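Local atomic coordinates of Exo-alpha-sialidase (Clostridium perfringens, PDB entry 2V72), a protein that binds galactose as a calcium-bearing family 32 carbohydrate-binding module of a large sialidase toxin, and is thought to keep the enzyme near galactose-bearing glycans. Residues E24-A29 with T43-S48; T39-K44 with G132-A137; D49-S54 with I124-G129; A69-T74 with N106-V111; S75-F80 with Q128-F133. All blocks are in the same frame, centred on the assembly; numbering follows the deposited sequence.

Interaction 1 (E24-A29 with T43-S48); sequences EGQDPA and TKWNGS. With GAL (beta-D-galactopyranose), chain C.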
# COMPACT_ATOMS: atom_id res chain seq x y z
N GLU A 24 -0.53 14.33 -0.21
CA GLU A 24 -0.13 15.55 0.45
C GLU A 24 1.33 15.78 0.13
O GLU A 24 2.11 14.83 0.10
CB GLU A 24 -0.36 15.44 1.96
CG GLU A 24 -0.03 16.71 2.75
CD GLU A 24 -0.81 17.94 2.28
OE1 GLU A 24 -2.03 17.85 2.03
OE2 GLU A 24 -0.18 19.02 2.17
N GLY A 25 1.70 17.04 -0.13
CA GLY A 25 3.07 17.41 -0.46
C GLY A 25 4.09 16.86 0.52
O GLY A 25 5.14 16.36 0.13
N GLN A 26 3.75 16.95 1.80
CA GLN A 26 4.55 16.43 2.91
C GLN A 26 4.57 14.89 2.96
O GLN A 26 5.54 14.30 3.46
CB GLN A 26 3.97 17.00 4.21
CG GLN A 26 4.49 16.41 5.50
CD GLN A 26 3.82 17.02 6.71
OE1 GLN A 26 3.55 18.23 6.74
NE2 GLN A 26 3.55 16.20 7.71
N ASP A 27 3.51 14.27 2.46
CA ASP A 27 3.33 12.82 2.51
C ASP A 27 3.24 12.19 1.12
O ASP A 27 2.17 11.72 0.72
CB ASP A 27 2.05 12.48 3.29
CG ASP A 27 2.06 13.03 4.70
OD1 ASP A 27 3.15 13.26 5.25
OD2 ASP A 27 0.96 13.23 5.26
N PRO A 28 4.36 12.17 0.37
CA PRO A 28 4.32 11.60 -0.98
C PRO A 28 4.28 10.07 -0.98
O PRO A 28 4.62 9.44 0.02
CB PRO A 28 5.63 12.09 -1.60
CG PRO A 28 6.56 12.22 -0.45
CD PRO A 28 5.72 12.64 0.73
N ALA A 29 3.88 9.49 -2.11
CA ALA A 29 3.89 8.03 -2.30
C ALA A 29 5.20 7.34 -1.90
O ALA A 29 5.18 6.24 -1.36
CB ALA A 29 3.54 7.70 -3.72
N THR A 43 -3.14 10.86 1.59
CA THR A 43 -3.88 11.65 0.61
C THR A 43 -3.91 13.11 1.08
O THR A 43 -3.54 13.39 2.22
CB THR A 43 -5.30 11.09 0.37
OG1 THR A 43 -6.03 11.07 1.60
CG2 THR A 43 -5.22 9.65 -0.21
N LYS A 44 -4.33 14.03 0.22
CA LYS A 44 -4.21 15.45 0.59
C LYS A 44 -5.11 15.88 1.73
O LYS A 44 -6.32 15.62 1.73
CB LYS A 44 -4.25 16.41 -0.60
CG LYS A 44 -5.42 16.29 -1.54
CD LYS A 44 -5.26 17.29 -2.72
CE LYS A 44 -3.93 17.10 -3.46
NZ LYS A 44 -3.78 18.05 -4.61
N TRP A 45 -4.49 16.51 2.71
CA TRP A 45 -5.10 16.84 3.99
C TRP A 45 -6.40 17.65 3.89
O TRP A 45 -7.26 17.54 4.76
CB TRP A 45 -4.10 17.60 4.85
CG TRP A 45 -2.87 16.82 5.26
CD1 TRP A 45 -2.49 15.56 4.86
CD2 TRP A 45 -1.84 17.28 6.14
NE1 TRP A 45 -1.29 15.22 5.44
CE2 TRP A 45 -0.87 16.25 6.23
CE3 TRP A 45 -1.64 18.46 6.87
CZ2 TRP A 45 0.28 16.37 7.03
CZ3 TRP A 45 -0.50 18.58 7.65
CH2 TRP A 45 0.45 17.54 7.73
N ASN A 46 -6.53 18.45 2.82
CA ASN A 46 -7.72 19.30 2.65
C ASN A 46 -8.98 18.55 2.21
O ASN A 46 -10.03 19.16 2.00
CB ASN A 46 -7.45 20.53 1.77
CG ASN A 46 -7.13 20.18 0.31
OD1 ASN A 46 -6.61 21.03 -0.43
ND2 ASN A 46 -7.44 18.96 -0.12
N GLY A 47 -8.85 17.23 2.06
CA GLY A 47 -9.98 16.34 1.77
C GLY A 47 -10.58 16.48 0.39
O GLY A 47 -11.73 16.08 0.17
N SER A 48 -9.82 17.03 -0.56
CA SER A 48 -10.36 17.35 -1.88
C SER A 48 -10.44 16.13 -2.76
O SER A 48 -11.26 16.06 -3.67
CB SER A 48 -9.53 18.44 -2.58
OG SER A 48 -8.16 18.07 -2.64
C1 GAL C . -3.48 16.01 10.85
C2 GAL C . -2.59 14.77 10.71
C3 GAL C . -2.17 14.56 9.26
C4 GAL C . -3.34 14.68 8.28
C5 GAL C . -4.18 15.92 8.57
C6 GAL C . -5.43 15.93 7.68
O1 GAL C . -4.00 16.03 12.16
O2 GAL C . -1.47 14.88 11.56
O3 GAL C . -1.59 13.28 9.12
O4 GAL C . -4.16 13.54 8.39
O5 GAL C . -4.56 15.95 9.94
O6 GAL C . -6.00 17.22 7.68
O HOH W 1 -4.11 19.51 1.07
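The indole of W45 is sandwiched between the bound galactose and the hydrocarbon stem of E24. Galactose lies over one face, with its C4 3.4 Å above the ring plane. On the opposite face E24 CG makes a CH-pi contact, 3.4 Å from the centroid of the five-membered ring of W45.

E24 suits this double duty because its methylene groups can pack on an aromatic surface while its acid reaches past it. With CG opposite the backbone N (chi1 -177°), the stem runs beneath the indole; a bend at chi2 (57°) then returns the carboxylate to the main chain, where E24 OE1 accepts W45 N at 2.9 Å on its anti side. A water that also accepts N46 N donates a second bond to E24 OE1, tying the acid to the type I turn K44-G47.

The shorter D27 meets the rim instead: its OD2 accepts W45 NE1 at 3.0 Å, almost in the indole plane but above its own carboxylate plane. Q26 sets its amide steeply against the benzo end, Q26 OE1 lying 3.3 Å from W45 CH2. The sugar gains a polar hold too, since GAL O6 donates to W45 O at 3.2 Å.

Fixed in rotation by its N-H and backed by the carbon of E24, the indole offers galactose a rigid platform; D27, accepting that N-H, may make the ring somewhat more electron-rich.

Interaction 2 (T39-K44 with G132-A137); sequences TMWHTK and GFASIA. With CA (calcium ion), chain B; GAL (beta-D-galactopyranose), chain C.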
# COMPACT_ATOMS: atom_id res chain seq x y z
N THR A 39 7.58 8.36 8.52
CA THR A 39 7.12 9.01 7.29
C THR A 39 6.04 8.16 6.64
O THR A 39 6.18 6.93 6.55
CB THR A 39 8.25 9.16 6.26
OG1 THR A 39 8.73 7.86 5.91
CG2 THR A 39 9.40 10.00 6.81
N MET A 40 4.98 8.81 6.15
CA MET A 40 3.87 8.11 5.51
C MET A 40 3.48 8.67 4.15
O MET A 40 3.77 9.84 3.85
CB MET A 40 2.64 8.15 6.42
CG MET A 40 2.05 9.53 6.62
SD MET A 40 0.76 9.50 7.86
CE MET A 40 1.74 9.77 9.34
N TRP A 41 2.82 7.84 3.34
CA TRP A 41 2.00 8.32 2.24
C TRP A 41 0.65 8.67 2.83
O TRP A 41 0.12 7.94 3.67
CB TRP A 41 1.83 7.26 1.13
CG TRP A 41 0.69 7.59 0.20
CD1 TRP A 41 0.62 8.65 -0.66
CD2 TRP A 41 -0.56 6.89 0.07
NE1 TRP A 41 -0.58 8.65 -1.32
CE2 TRP A 41 -1.33 7.58 -0.90
CE3 TRP A 41 -1.10 5.74 0.66
CZ2 TRP A 41 -2.60 7.16 -1.29
CZ3 TRP A 41 -2.36 5.32 0.28
CH2 TRP A 41 -3.11 6.04 -0.69
N HIS A 42 0.08 9.79 2.39
CA HIS A 42 -1.20 10.24 2.90
C HIS A 42 -1.84 11.05 1.79
O HIS A 42 -1.15 11.82 1.10
CB HIS A 42 -0.96 11.09 4.16
CG HIS A 42 -2.19 11.35 4.99
ND1 HIS A 42 -3.31 11.98 4.49
CD2 HIS A 42 -2.43 11.13 6.30
CE1 HIS A 42 -4.20 12.11 5.45
NE2 HIS A 42 -3.69 11.60 6.56
N THR A 43 -3.14 10.86 1.59
CA THR A 43 -3.88 11.65 0.61
C THR A 43 -3.91 13.11 1.08
O THR A 43 -3.54 13.39 2.22
CB THR A 43 -5.30 11.09 0.37
OG1 THR A 43 -6.03 11.07 1.60
CG2 THR A 43 -5.22 9.65 -0.21
N LYS A 44 -4.33 14.03 0.22
CA LYS A 44 -4.21 15.45 0.59
C LYS A 44 -5.11 15.88 1.73
O LYS A 44 -6.32 15.62 1.73
CB LYS A 44 -4.25 16.41 -0.60
CG LYS A 44 -5.42 16.29 -1.54
CD LYS A 44 -5.26 17.29 -2.72
CE LYS A 44 -3.93 17.10 -3.46
NZ LYS A 44 -3.78 18.05 -4.61
N GLY A 132 -11.90 10.06 6.05
CA GLY A 132 -12.05 10.10 4.60
C GLY A 132 -10.70 10.19 3.91
O GLY A 132 -10.61 10.63 2.76
N PHE A 133 -9.65 9.79 4.61
CA PHE A 133 -8.28 9.78 4.08
C PHE A 133 -7.74 8.37 3.92
O PHE A 133 -8.37 7.39 4.32
CB PHE A 133 -7.33 10.57 5.01
CG PHE A 133 -7.79 11.97 5.31
CD1 PHE A 133 -8.36 12.27 6.54
CD2 PHE A 133 -7.65 12.97 4.36
CE1 PHE A 133 -8.79 13.57 6.82
CE2 PHE A 133 -8.08 14.27 4.62
CZ PHE A 133 -8.65 14.57 5.86
N ALA A 134 -6.55 8.27 3.32
CA ALA A 134 -5.80 7.04 3.24
C ALA A 134 -4.36 7.37 3.58
O ALA A 134 -3.80 8.34 3.05
CB ALA A 134 -5.89 6.44 1.83
N SER A 135 -3.77 6.58 4.48
CA SER A 135 -2.36 6.68 4.83
C SER A 135 -1.71 5.31 4.98
O SER A 135 -2.37 4.34 5.39
CB SER A 135 -2.15 7.52 6.10
OG SER A 135 -2.88 7.03 7.22
N ILE A 136 -0.44 5.23 4.60
CA ILE A 136 0.40 4.05 4.76
C ILE A 136 1.80 4.57 5.08
O ILE A 136 2.38 5.32 4.29
CB ILE A 136 0.45 3.16 3.48
CG1 ILE A 136 -0.89 2.46 3.22
CG2 ILE A 136 1.56 2.11 3.58
CD1 ILE A 136 -1.00 1.76 1.86
N ALA A 137 2.32 4.19 6.24
CA ALA A 137 3.66 4.63 6.64
C ALA A 137 4.75 3.76 6.03
O ALA A 137 5.81 4.26 5.66
CB ALA A 137 3.78 4.68 8.18
CA CA B . 7.77 5.50 5.58
C1 GAL C . -3.48 16.01 10.85
C2 GAL C . -2.59 14.77 10.71
C3 GAL C . -2.17 14.56 9.26
C4 GAL C . -3.34 14.68 8.28
C5 GAL C . -4.18 15.92 8.57
C6 GAL C . -5.43 15.93 7.68
O1 GAL C . -4.00 16.03 12.16
O2 GAL C . -1.47 14.88 11.56
O3 GAL C . -1.59 13.28 9.12
O4 GAL C . -4.16 13.54 8.39
O5 GAL C . -4.56 15.95 9.94
O6 GAL C . -6.00 17.22 7.68
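T39 and A137 meet through a calcium ion: T39 gives both O and OG1, and A137 gives its O, 2.3 Å from the metal. T39 O and A137 O lie only 2.8 Å apart because both bind the same cation, which offsets the repulsion expected between two carbonyl oxygens; S31, D34, N36 and E138 supply the remaining ligands. M40 follows, resting CB on A137 CB and bringing SD near S135 CB, 3.9 Å away.

At W41 the backbone forms an antiparallel hydrogen-bonded pair with I136, W41 N reaching I136 O at 2.7 Å and I136 N returning the bond. The broad indole packs its benzo end on A134 CB and I136, while its NE1 is satisfied by S22 O.

H42 stands opposite S135 in a non-hydrogen-bonded pair. H42 ND1 donates to T43 O at 2.7 Å, nearly in the ring plane, which fixes the imidazole's rotation and directs NE2 at the sugar, 2.7 Å from GAL O4. H42 CE1 also touches F133 CB at 3.5 Å, the two rings inclined by 51°. T43 N bonds to A134 O at 3.0 Å, and T43 OG1 weakly accepts A134 N. K44 closes the walk with its O at the edge of the F133 ring.

The arrangement is an antiparallel strand pair of the F5/8 type C beta-sandwich, with calcium at one end and the galactose pocket at the other.

Interaction 3 (D49-S54 with I124-G129); sequences DALPQS and ITAIQG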
# COMPACT_ATOMS: atom_id res chain seq x y z
N ASP A 49 -9.57 15.16 -2.48
CA ASP A 49 -9.53 13.93 -3.23
C ASP A 49 -10.27 12.83 -2.46
O ASP A 49 -9.66 12.04 -1.72
CB ASP A 49 -8.08 13.54 -3.52
CG ASP A 49 -7.39 14.51 -4.46
OD1 ASP A 49 -8.08 15.08 -5.34
OD2 ASP A 49 -6.17 14.71 -4.33
N ALA A 50 -11.59 12.80 -2.62
CA ALA A 50 -12.44 11.80 -1.98
C ALA A 50 -12.07 10.36 -2.40
O ALA A 50 -11.65 10.14 -3.54
CB ALA A 50 -13.91 12.08 -2.29
N LEU A 51 -12.23 9.41 -1.48
CA LEU A 51 -11.96 7.99 -1.76
C LEU A 51 -12.97 7.41 -2.77
O LEU A 51 -14.08 7.92 -2.90
CB LEU A 51 -11.95 7.17 -0.47
CG LEU A 51 -11.00 7.62 0.65
CD1 LEU A 51 -11.33 6.93 1.97
CD2 LEU A 51 -9.52 7.41 0.29
N PRO A 52 -12.58 6.34 -3.51
CA PRO A 52 -11.29 5.66 -3.50
C PRO A 52 -10.10 6.44 -4.06
O PRO A 52 -10.22 7.18 -5.04
CB PRO A 52 -11.54 4.40 -4.34
CG PRO A 52 -12.69 4.72 -5.19
CD PRO A 52 -13.53 5.71 -4.45
N GLN A 53 -8.96 6.28 -3.39
CA GLN A 53 -7.66 6.71 -3.90
C GLN A 53 -6.74 5.52 -3.72
O GLN A 53 -7.04 4.63 -2.92
CB GLN A 53 -7.13 7.94 -3.15
CG GLN A 53 -8.01 9.20 -3.25
CD GLN A 53 -8.05 9.81 -4.65
OE1 GLN A 53 -7.07 9.76 -5.40
NE2 GLN A 53 -9.19 10.40 -5.00
N SER A 54 -5.62 5.50 -4.43
CA SER A 54 -4.76 4.32 -4.45
C SER A 54 -3.28 4.66 -4.43
O SER A 54 -2.89 5.78 -4.74
CB SER A 54 -5.07 3.47 -5.68
OG SER A 54 -4.72 4.17 -6.87
N ILE A 124 -2.58 -0.73 -4.06
CA ILE A 124 -3.47 -0.74 -2.91
C ILE A 124 -4.48 0.40 -3.05
O ILE A 124 -4.10 1.57 -3.08
CB ILE A 124 -2.72 -0.57 -1.56
CG1 ILE A 124 -1.45 -1.43 -1.50
CG2 ILE A 124 -3.67 -0.83 -0.37
CD1 ILE A 124 -1.65 -2.92 -1.80
N THR A 125 -5.75 0.03 -3.15
CA THR A 125 -6.84 0.99 -3.27
C THR A 125 -7.58 1.09 -1.95
O THR A 125 -8.01 0.09 -1.39
CB THR A 125 -7.82 0.60 -4.41
OG1 THR A 125 -7.12 0.60 -5.67
CG2 THR A 125 -9.00 1.57 -4.49
N ALA A 126 -7.69 2.32 -1.45
CA ALA A 126 -8.43 2.61 -0.24
C ALA A 126 -9.85 3.05 -0.58
O ALA A 126 -10.07 4.15 -1.07
CB ALA A 126 -7.72 3.68 0.56
N ILE A 127 -10.81 2.16 -0.34
CA ILE A 127 -12.23 2.44 -0.59
C ILE A 127 -12.81 3.28 0.55
O ILE A 127 -13.56 4.23 0.31
CB ILE A 127 -13.05 1.15 -0.76
CG1 ILE A 127 -12.48 0.29 -1.89
CG2 ILE A 127 -14.53 1.47 -0.99
CD1 ILE A 127 -12.96 -1.16 -1.88
N GLN A 128 -12.47 2.91 1.78
CA GLN A 128 -12.91 3.63 2.97
C GLN A 128 -11.73 3.72 3.91
O GLN A 128 -10.89 2.83 3.95
CB GLN A 128 -14.07 2.91 3.65
CG GLN A 128 -15.40 2.97 2.90
CD GLN A 128 -16.58 2.51 3.74
OE1 GLN A 128 -16.70 2.87 4.93
NE2 GLN A 128 -17.46 1.71 3.14
N GLY A 129 -11.67 4.82 4.66
CA GLY A 129 -10.60 5.10 5.60
C GLY A 129 -11.04 6.19 6.55
O GLY A 129 -11.91 6.99 6.20
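Q53 and A126 are the hydrogen-bonded pair of an antiparallel ladder in the five-stranded sheet of this beta-sandwich. A126 N donates to Q53 O at 2.8 Å, in line with the carbonyl, the angle at Q53 O being 171°. The return bond, Q53 N to A126 O, is weak at 3.3 Å. Proline, lacking an N-H, adds no backbone donor to the ladder, but P52 CA makes a close C-H...O contact with A126 O, 3.1 Å away.

The amide of Q53 is used at both ends: its NE2 bonds A50 O at 2.9 Å, and its OE1 is bonded to T21 OG1. A50 O lies in the plane of the Q53 amide, though NE2 comes from above the plane of the A50 carbonyl. The same threonine hydroxyl accepts S54 N, so T21 ties the strand from its other edge. One residue on, S54 and T125 form a non-hydrogen-bonded pair, with S54 CA close to I124 O in a bent C-H...O contact.

On the far side, the backbones of T125, I127 and Q128 bond to E85, K83 and T82; I127 and Q128 both face K83 in a classic beta bulge, where the strand turns a corner. Small, buried A126 packs against I81 and A134.

A cis peptide bond joins L51 to P52. T125 CG2, opposite its backbone N, meets P52 CB at 3.8 Å, while L51 CD1 lies 3.4 Å from G129 N.

Interaction 4 (A69-T74 with N106-V111); sequences AITPRT and NLVKTV. With GAL (beta-D-galactopyranose), chain C.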
# COMPACT_ATOMS: atom_id res chain seq x y z
N ALA A 69 2.94 -6.60 3.70
CA ALA A 69 2.72 -5.98 5.01
C ALA A 69 2.45 -4.49 4.87
O ALA A 69 3.29 -3.73 4.38
CB ALA A 69 3.89 -6.25 5.95
N ILE A 70 1.26 -4.09 5.31
CA ILE A 70 0.81 -2.69 5.25
C ILE A 70 0.86 -2.09 6.66
O ILE A 70 0.01 -2.37 7.51
CB ILE A 70 -0.62 -2.58 4.66
CG1 ILE A 70 -0.70 -3.22 3.26
CG2 ILE A 70 -1.09 -1.13 4.63
CD1 ILE A 70 -1.03 -4.72 3.27
N THR A 71 1.88 -1.26 6.88
CA THR A 71 2.10 -0.59 8.16
C THR A 71 1.36 0.75 8.22
O THR A 71 1.69 1.68 7.47
CB THR A 71 3.60 -0.35 8.40
OG1 THR A 71 4.32 -1.58 8.18
CG2 THR A 71 3.88 0.18 9.81
N PRO A 72 0.36 0.86 9.11
CA PRO A 72 -0.33 2.13 9.31
C PRO A 72 0.57 3.19 9.95
O PRO A 72 1.69 2.89 10.39
CB PRO A 72 -1.47 1.76 10.27
CG PRO A 72 -1.58 0.29 10.21
CD PRO A 72 -0.20 -0.20 9.96
N ARG A 73 0.07 4.41 10.01
CA ARG A 73 0.76 5.50 10.69
C ARG A 73 1.04 5.18 12.16
O ARG A 73 0.18 4.68 12.89
CB ARG A 73 -0.03 6.81 10.56
CG ARG A 73 -1.43 6.78 11.13
CD ARG A 73 -2.19 8.03 10.74
NE ARG A 73 -1.55 9.24 11.24
CZ ARG A 73 -1.71 10.46 10.73
NH1 ARG A 73 -2.49 10.66 9.67
NH2 ARG A 73 -1.07 11.48 11.27
N THR A 74 2.26 5.47 12.57
CA THR A 74 2.78 5.15 13.89
C THR A 74 2.07 5.97 14.99
O THR A 74 2.10 5.61 16.17
CB THR A 74 4.33 5.35 13.89
OG1 THR A 74 4.97 4.32 14.66
CG2 THR A 74 4.73 6.72 14.40
N ASN A 106 -3.51 0.74 14.59
CA ASN A 106 -2.21 0.92 13.96
C ASN A 106 -1.36 -0.35 13.82
O ASN A 106 -0.15 -0.27 13.57
CB ASN A 106 -1.42 2.03 14.68
CG ASN A 106 -1.08 1.68 16.13
OD1 ASN A 106 -0.35 2.42 16.79
ND2 ASN A 106 -1.60 0.55 16.62
N LEU A 107 -1.98 -1.51 14.00
CA LEU A 107 -1.28 -2.78 13.84
C LEU A 107 -1.01 -3.04 12.36
O LEU A 107 -1.86 -2.75 11.52
CB LEU A 107 -2.11 -3.94 14.43
CG LEU A 107 -2.51 -3.91 15.92
CD1 LEU A 107 -3.69 -4.83 16.19
CD2 LEU A 107 -1.34 -4.26 16.82
N VAL A 108 0.17 -3.57 12.06
CA VAL A 108 0.48 -4.00 10.71
C VAL A 108 -0.63 -4.90 10.19
O VAL A 108 -1.15 -5.76 10.92
CB VAL A 108 1.87 -4.70 10.63
CG1 VAL A 108 2.13 -5.25 9.24
CG2 VAL A 108 2.97 -3.72 10.99
N LYS A 109 -1.04 -4.67 8.95
CA LYS A 109 -2.03 -5.50 8.30
C LYS A 109 -1.30 -6.34 7.27
O LYS A 109 -0.60 -5.81 6.41
CB LYS A 109 -3.12 -4.64 7.64
CG LYS A 109 -3.63 -3.48 8.52
CD LYS A 109 -4.81 -3.89 9.39
CE LYS A 109 -4.82 -3.18 10.78
NZ LYS A 109 -4.62 -1.70 10.76
N THR A 110 -1.43 -7.66 7.38
CA THR A 110 -0.81 -8.58 6.43
C THR A 110 -1.81 -9.17 5.45
O THR A 110 -2.99 -9.37 5.76
CB THR A 110 -0.04 -9.74 7.13
OG1 THR A 110 -0.90 -10.40 8.06
CG2 THR A 110 1.21 -9.23 7.85
N VAL A 111 -1.32 -9.43 4.24
CA VAL A 111 -2.08 -10.13 3.21
C VAL A 111 -1.16 -11.22 2.67
O VAL A 111 -0.05 -10.94 2.21
CB VAL A 111 -2.54 -9.18 2.08
CG1 VAL A 111 -3.09 -9.97 0.90
CG2 VAL A 111 -3.59 -8.20 2.59
C1 GAL C . -3.48 16.01 10.85
C2 GAL C . -2.59 14.77 10.71
C3 GAL C . -2.17 14.56 9.26
C4 GAL C . -3.34 14.68 8.28
C5 GAL C . -4.18 15.92 8.57
C6 GAL C . -5.43 15.93 7.68
O1 GAL C . -4.00 16.03 12.16
O2 GAL C . -1.47 14.88 11.56
O3 GAL C . -1.59 13.28 9.12
O4 GAL C . -4.16 13.54 8.39
O5 GAL C . -4.56 15.95 9.94
O6 GAL C . -6.00 17.22 7.68
O HOH W 2 1.84 1.22 13.19
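Two nearly straight backbone bonds join I70 to K109: I70 N donates to K109 O at 2.8 Å with an N-H...O angle of 173°, and K109 N answers to I70 O at 2.9 Å. They make this an antiparallel hydrogen-bonded pair, flanked by the non-hydrogen-bonded pair A69 with T110.

Beyond the strand end, R73 turns from the ladder to the sugar. Its guanidinium presents an edge to galactose, with R73 NH1 2.8 Å and R73 NH2 2.9 Å from GAL O3; a weak bond from R73 NH2 reaches GAL O2. S75 O takes R73 NE and N78 O takes R73 NH1, second-shell carbonyls that hold the flat group in place. The long, multiply donating arginine suits a site that must grip one hydroxyl twice. K109 NZ is bonded mainly to N105 O, only weakly to L107 O.

Packing surrounds these bonds. P72, unable to extend the ladder as a donor, lays CG on L107 O at 3.3 Å. I70 CD1 touches K109 O at 3.4 Å, and A69 CB meets V108 CG1 at 3.9 Å.

An antiparallel strand pair whose outgoing loop carries a ligand-binding arginine is the arrangement here, joining the F5/8 type C beta-sandwich to its galactose pocket.

Interaction 5 (S75-F80 with Q128-F133); sequences SGNNGF and QGVGGF. With GAL (beta-D-galactopyranose), chain C.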
# COMPACT_ATOMS: atom_id res chain seq x y z
N SER A 75 1.41 7.05 14.58
CA SER A 75 0.73 7.98 15.47
C SER A 75 -0.43 8.64 14.70
O SER A 75 -0.35 8.80 13.48
CB SER A 75 1.72 9.03 15.97
OG SER A 75 1.06 10.11 16.60
N GLY A 76 -1.50 9.00 15.41
CA GLY A 76 -2.71 9.52 14.78
C GLY A 76 -3.54 8.41 14.17
O GLY A 76 -3.07 7.28 14.05
N ASN A 77 -4.78 8.70 13.80
CA ASN A 77 -5.62 7.69 13.13
C ASN A 77 -6.10 8.02 11.70
O ASN A 77 -6.57 7.13 10.98
CB ASN A 77 -6.77 7.21 14.04
CG ASN A 77 -7.79 8.30 14.35
OD1 ASN A 77 -8.79 8.04 15.02
ND2 ASN A 77 -7.55 9.52 13.88
N ASN A 78 -5.96 9.28 11.29
CA ASN A 78 -6.42 9.71 9.97
C ASN A 78 -5.84 8.87 8.85
O ASN A 78 -4.62 8.74 8.71
CB ASN A 78 -6.08 11.19 9.73
CG ASN A 78 -7.19 12.13 10.17
OD1 ASN A 78 -8.37 11.77 10.16
ND2 ASN A 78 -6.81 13.34 10.55
N GLY A 79 -6.73 8.29 8.05
CA GLY A 79 -6.32 7.49 6.90
C GLY A 79 -6.08 6.01 7.17
O GLY A 79 -5.62 5.30 6.27
N PHE A 80 -6.36 5.55 8.39
CA PHE A 80 -6.41 4.12 8.65
C PHE A 80 -7.36 3.58 7.58
O PHE A 80 -8.54 3.94 7.57
CB PHE A 80 -6.99 3.80 10.04
CG PHE A 80 -6.00 3.93 11.19
CD1 PHE A 80 -6.46 3.85 12.50
CD2 PHE A 80 -4.65 4.14 10.97
CE1 PHE A 80 -5.58 3.96 13.59
CE2 PHE A 80 -3.76 4.25 12.05
CZ PHE A 80 -4.23 4.16 13.36
N GLN A 128 -12.47 2.91 1.78
CA GLN A 128 -12.91 3.63 2.97
C GLN A 128 -11.73 3.72 3.91
O GLN A 128 -10.89 2.83 3.95
CB GLN A 128 -14.07 2.91 3.65
CG GLN A 128 -15.40 2.97 2.90
CD GLN A 128 -16.58 2.51 3.74
OE1 GLN A 128 -16.70 2.87 4.93
NE2 GLN A 128 -17.46 1.71 3.14
N GLY A 129 -11.67 4.82 4.66
CA GLY A 129 -10.60 5.10 5.60
C GLY A 129 -11.04 6.19 6.55
O GLY A 129 -11.91 6.99 6.20
N VAL A 130 -10.47 6.24 7.75
CA VAL A 130 -10.92 7.21 8.75
C VAL A 130 -10.58 8.66 8.39
O VAL A 130 -9.48 8.96 7.89
CB VAL A 130 -10.54 6.84 10.24
CG1 VAL A 130 -9.67 5.60 10.31
CG2 VAL A 130 -9.90 8.01 11.00
N GLY A 131 -11.55 9.53 8.64
CA GLY A 131 -11.47 10.94 8.27
C GLY A 131 -11.73 11.16 6.80
O GLY A 131 -11.77 12.30 6.34
N GLY A 132 -11.90 10.06 6.05
CA GLY A 132 -12.05 10.10 4.60
C GLY A 132 -10.70 10.19 3.91
O GLY A 132 -10.61 10.63 2.76
N PHE A 133 -9.65 9.79 4.61
CA PHE A 133 -8.28 9.78 4.08
C PHE A 133 -7.74 8.37 3.92
O PHE A 133 -8.37 7.39 4.32
CB PHE A 133 -7.33 10.57 5.01
CG PHE A 133 -7.79 11.97 5.31
CD1 PHE A 133 -8.36 12.27 6.54
CD2 PHE A 133 -7.65 12.97 4.36
CE1 PHE A 133 -8.79 13.57 6.82
CE2 PHE A 133 -8.08 14.27 4.62
CZ PHE A 133 -8.65 14.57 5.86
C1 GAL C . -3.48 16.01 10.85
C2 GAL C . -2.59 14.77 10.71
C3 GAL C . -2.17 14.56 9.26
C4 GAL C . -3.34 14.68 8.28
C5 GAL C . -4.18 15.92 8.57
C6 GAL C . -5.43 15.93 7.68
O1 GAL C . -4.00 16.03 12.16
O2 GAL C . -1.47 14.88 11.56
O3 GAL C . -1.59 13.28 9.12
O4 GAL C . -4.16 13.54 8.39
O5 GAL C . -4.56 15.95 9.94
O6 GAL C . -6.00 17.22 7.68
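N78 and F133 lie side by side and point the same way, the amide oxygen of N78 at the edge of the phenyl ring. N78 OD1 is 3.7 Å from F133 CD1, near the ring plane, while amide and ring planes stand 69° apart. Galactose C6 comes obliquely to the same phenyl, and N78 CB passes 3.3 Å from GAL O4. The F80 ring carries N77 O over one face, 3.2 Å above its plane; it packs against P72 and R73.

Two backbone bonds hold the loops together: G79 N donates to V130 O at 2.8 Å, and V130 N to F80 O at 3.0 Å. Between them V130 packs alongside F80; V130 CG1 is modelled 3.2 Å from F80 CB with chi1 at 5°, nearly eclipsed, so the exact closeness is doubtful. V130 CG2 rests on N77 O.

Glycine suits position 79, the third residue of the type II turn N77-F80, whose backbone angles would jam a side chain against the preceding carbonyl. G79 CA also points a hydrogen at F133 O. G131 lets the second loop pass beside N78 OD1.

Two apposed loops at one end of a beta-sandwich, bringing N78 and F133 to the same sugar, make up one wall of the module's galactose pocket.

How the interactions relate
Four of the five contacts reach galactose: W45 from interaction 1, H42 from interaction 2, R73 from interaction 4, N78 from interaction 5, and F133, which interactions 2 and 5 share. Interactions 1 and 2, centres 7 Å apart, meet where E24 N bonds H42 O at 2.9 Å. The centres of interactions 5 and 2 are 8 Å apart, and S135 N to G79 O, 2.9 Å, stitches them together. Interaction 4 joins them through A137 N to T71 O, also 2.9 Å, while R73 CG packs 3.6 Å from F80 CE2 of interaction 5. Interaction 3 does not touch the sugar but packs on interaction 2, A126 CB 3.5 Å from A134 CB.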